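Local coordinates for protein DNA polymerase III, beta subunit (PDB 1VPK) that probably tethers DNA polymerases to DNA and makes them processive, as a beta sliding clamp that closes into a ring-shaped head-to-tail homodimer around the duplex, at residues Thr143-Glu147 against Leu217-Glu222. Numbering follows the deposited sequence.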
ATOM      1  N   THR A 143     -12.582  11.260 -25.304  1.00 47.13           N
ATOM      2  CA  THR A 143     -12.019  11.366 -23.981  1.00 47.25           C
ATOM      3  C   THR A 143     -11.298  10.094 -23.563  1.00 47.45           C
ATOM      4  O   THR A 143     -10.155  10.153 -23.130  1.00 47.14           O
ATOM      5  CB  THR A 143     -13.146  11.688 -23.005  1.00 46.76           C
ATOM      6  OG1 THR A 143     -13.877  12.803 -23.529  1.00 46.97           O
ATOM      7  CG2 THR A 143     -12.624  12.036 -21.674  1.00 47.64           C
ATOM      8  N   SER A 144     -11.975   8.958 -23.733  1.00 47.99           N
ATOM      9  CA  SER A 144     -11.455   7.630 -23.395  1.00 48.99           C
ATOM     10  C   SER A 144     -10.203   7.283 -24.213  1.00 48.91           C
ATOM     11  O   SER A 144      -9.269   6.694 -23.699  1.00 48.42           O
ATOM     12  CB  SER A 144     -12.523   6.559 -23.673  1.00 49.10           C
ATOM     13  OG  SER A 144     -13.818   7.013 -23.272  1.00 52.30           O
ATOM     14  N   LEU A 145     -10.200   7.636 -25.491  1.00 49.41           N
ATOM     15  CA  LEU A 145      -9.032   7.401 -26.337  1.00 50.32           C
ATOM     16  C   LEU A 145      -7.812   8.155 -25.841  1.00 50.50           C
ATOM     17  O   LEU A 145      -6.718   7.621 -25.754  1.00 50.96           O
ATOM     18  CB  LEU A 145      -9.331   7.874 -27.757  1.00 50.49           C
ATOM     19  CG  LEU A 145      -8.293   7.514 -28.824  1.00 51.09           C
ATOM     20  CD1 LEU A 145      -8.243   6.005 -28.966  1.00 52.65           C
ATOM     21  CD2 LEU A 145      -8.703   8.127 -30.147  1.00 51.85           C
ATOM     22  N   LEU A 146      -7.990   9.434 -25.561  1.00 50.73           N
ATOM     23  CA  LEU A 146      -6.865  10.244 -25.094  1.00 50.80           C
ATOM     24  C   LEU A 146      -6.370   9.764 -23.724  1.00 50.95           C
ATOM     25  O   LEU A 146      -5.183   9.707 -23.495  1.00 49.48           O
ATOM     26  CB  LEU A 146      -7.242  11.708 -25.047  1.00 50.29           C
ATOM     27  CG  LEU A 146      -6.105  12.654 -24.630  1.00 51.85           C
ATOM     28  CD1 LEU A 146      -4.949  12.606 -25.611  1.00 51.04           C
ATOM     29  CD2 LEU A 146      -6.664  14.085 -24.475  1.00 51.23           C
ATOM     30  N   GLU A 147      -7.289   9.387 -22.838  1.00 51.99           N
ATOM     31  CA  GLU A 147      -6.921   8.818 -21.537  1.00 52.68           C
ATOM     32  C   GLU A 147      -6.008   7.628 -21.678  1.00 52.52           C
ATOM     33  O   GLU A 147      -4.974   7.551 -21.034  1.00 51.09           O
ATOM     34  CB  GLU A 147      -8.156   8.372 -20.743  1.00 53.78           C
ATOM     35  CG  GLU A 147      -7.851   8.102 -19.267  1.00 57.59           C
ATOM     36  CD  GLU A 147      -7.514   6.628 -18.920  1.00 65.57           C
ATOM     37  OE1 GLU A 147      -7.830   5.695 -19.704  1.00 69.31           O
ATOM     38  OE2 GLU A 147      -6.953   6.383 -17.814  1.00 71.14           O
ATOM     39  N   LEU A 217      -9.274  13.818 -17.369  1.00 49.84           N
ATOM     40  CA  LEU A 217      -9.828  12.741 -18.204  1.00 51.40           C
ATOM     41  C   LEU A 217     -10.449  11.641 -17.360  1.00 51.34           C
ATOM     42  O   LEU A 217     -11.509  11.103 -17.715  1.00 52.54           O
ATOM     43  CB  LEU A 217      -8.745  12.167 -19.112  1.00 50.94           C
ATOM     44  CG  LEU A 217      -8.084  13.119 -20.100  1.00 52.33           C
ATOM     45  CD1 LEU A 217      -6.905  12.474 -20.779  1.00 50.56           C
ATOM     46  CD2 LEU A 217      -9.064  13.657 -21.150  1.00 54.11           C
ATOM     47  N   ASP A 218      -9.794  11.289 -16.249  1.00 50.75           N
ATOM     48  CA  ASP A 218     -10.321  10.273 -15.354  1.00 51.33           C
ATOM     49  C   ASP A 218     -11.552  10.761 -14.636  1.00 49.89           C
ATOM     50  O   ASP A 218     -12.280   9.930 -14.123  1.00 50.74           O
ATOM     51  CB  ASP A 218      -9.273   9.755 -14.339  1.00 52.61           C
ATOM     52  CG  ASP A 218      -8.091   8.987 -15.019  1.00 56.38           C
ATOM     53  OD1 ASP A 218      -8.250   8.446 -16.150  1.00 62.11           O
ATOM     54  OD2 ASP A 218      -6.985   8.933 -14.414  1.00 60.65           O
ATOM     55  N   ASN A 219     -11.827  12.069 -14.631  1.00 47.95           N
ATOM     56  CA  ASN A 219     -12.975  12.606 -13.907  1.00 47.48           C
ATOM     57  C   ASN A 219     -13.989  13.365 -14.724  1.00 48.16           C
ATOM     58  O   ASN A 219     -14.794  14.098 -14.177  1.00 48.56           O
ATOM     59  CB  ASN A 219     -12.489  13.478 -12.733  1.00 47.06           C
ATOM     60  CG  ASN A 219     -11.828  12.674 -11.688  1.00 43.47           C
ATOM     61  OD1 ASN A 219     -12.479  12.106 -10.849  1.00 48.21           O
ATOM     62  ND2 ASN A 219     -10.542  12.576 -11.756  1.00 42.21           N
ATOM     63  N   THR A 220     -13.985  13.193 -16.031  1.00 49.80           N
ATOM     64  CA  THR A 220     -15.082  13.711 -16.843  1.00 51.09           C
ATOM     65  C   THR A 220     -15.918  12.559 -17.437  1.00 52.16           C
ATOM     66  O   THR A 220     -15.400  11.512 -17.811  1.00 52.05           O
ATOM     67  CB  THR A 220     -14.610  14.711 -17.943  1.00 51.11           C
ATOM     68  OG1 THR A 220     -15.749  15.183 -18.675  1.00 53.19           O
ATOM     69  CG2 THR A 220     -13.694  14.077 -18.901  1.00 51.78           C
ATOM     70  N   THR A 221     -17.217  12.769 -17.510  1.00 53.49           N
ATOM     71  CA  THR A 221     -18.089  11.798 -18.148  1.00 54.76           C
ATOM     72  C   THR A 221     -18.385  12.235 -19.577  1.00 54.79           C
ATOM     73  O   THR A 221     -19.153  11.578 -20.269  1.00 55.21           O
ATOM     74  CB  THR A 221     -19.405  11.610 -17.357  1.00 55.12           C
ATOM     75  OG1 THR A 221     -20.236  12.771 -17.501  1.00 56.34           O
ATOM     76  CG2 THR A 221     -19.105  11.377 -15.854  1.00 56.76           C
ATOM     77  N   GLU A 222     -17.781  13.328 -20.037  1.00 54.41           N
ATOM     78  CA  GLU A 222     -18.140  13.795 -21.350  1.00 55.12           C
ATOM     79  C   GLU A 222     -17.374  13.068 -22.472  1.00 53.80           C
ATOM     80  O   GLU A 222     -16.212  12.715 -22.307  1.00 52.47           O
ATOM     81  CB  GLU A 222     -18.089  15.314 -21.435  1.00 55.36           C
ATOM     82  CG  GLU A 222     -16.795  15.948 -21.857  1.00 58.13           C
ATOM     83  CD  GLU A 222     -16.984  17.443 -22.102  1.00 58.76           C
ATOM     84  OE1 GLU A 222     -17.773  18.043 -21.312  1.00 63.01           O
ATOM     85  OE2 GLU A 222     -16.371  17.999 -23.066  1.00 59.95           O
TER
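The first torsion of T143 (chi1 -51°) divides its two branches between two tasks: OG1, anti to the carbonyl carbon, turns to the backbone of E222, while CG2, anti to the backbone N, faces L217 and T220. The hydroxyl donates to the E222 carbonyl in a short bond, T143 OG1 to E222 O 2.6 Å, with the donor tilted 28° out of the carbonyl plane. The methyl meets its counterpart on T220, CG2 to CG2 3.6 Å, and also touches CD2 of L217. With an alanine here, E222 O is likely to lose this hydroxyl donor, and a gap to open beside the T220 methyl and L217 CD2. T220 uses its own OG1 to accept from E222 N, an ST turn that shapes the loop just before the carbonyl gripped by T143. L217 lays CD1 against the first turn of helix 143-153, 3.7 Å from E147 N, and its side chain crosses that of L146 at about a right angle, with CD1 3.9 Å from L146 CG. Farther along, the E147 chain bends at chi2 and carries OE2 to 3.0 Å from D218 OD1; two like-charged carboxylates so close probably repel unless a proton or cation intervenes. The contact is a worked example of helix-end packing in a sliding-clamp domain: the start of helix 143-153 lies against the end of helix 207-218 within the central domain. Beneath them, T143 and L146 rest on I225 of strand 224-229, and backbone bonding between T143 and P223 continues the antiparallel pairing of that strand with strand 137-142.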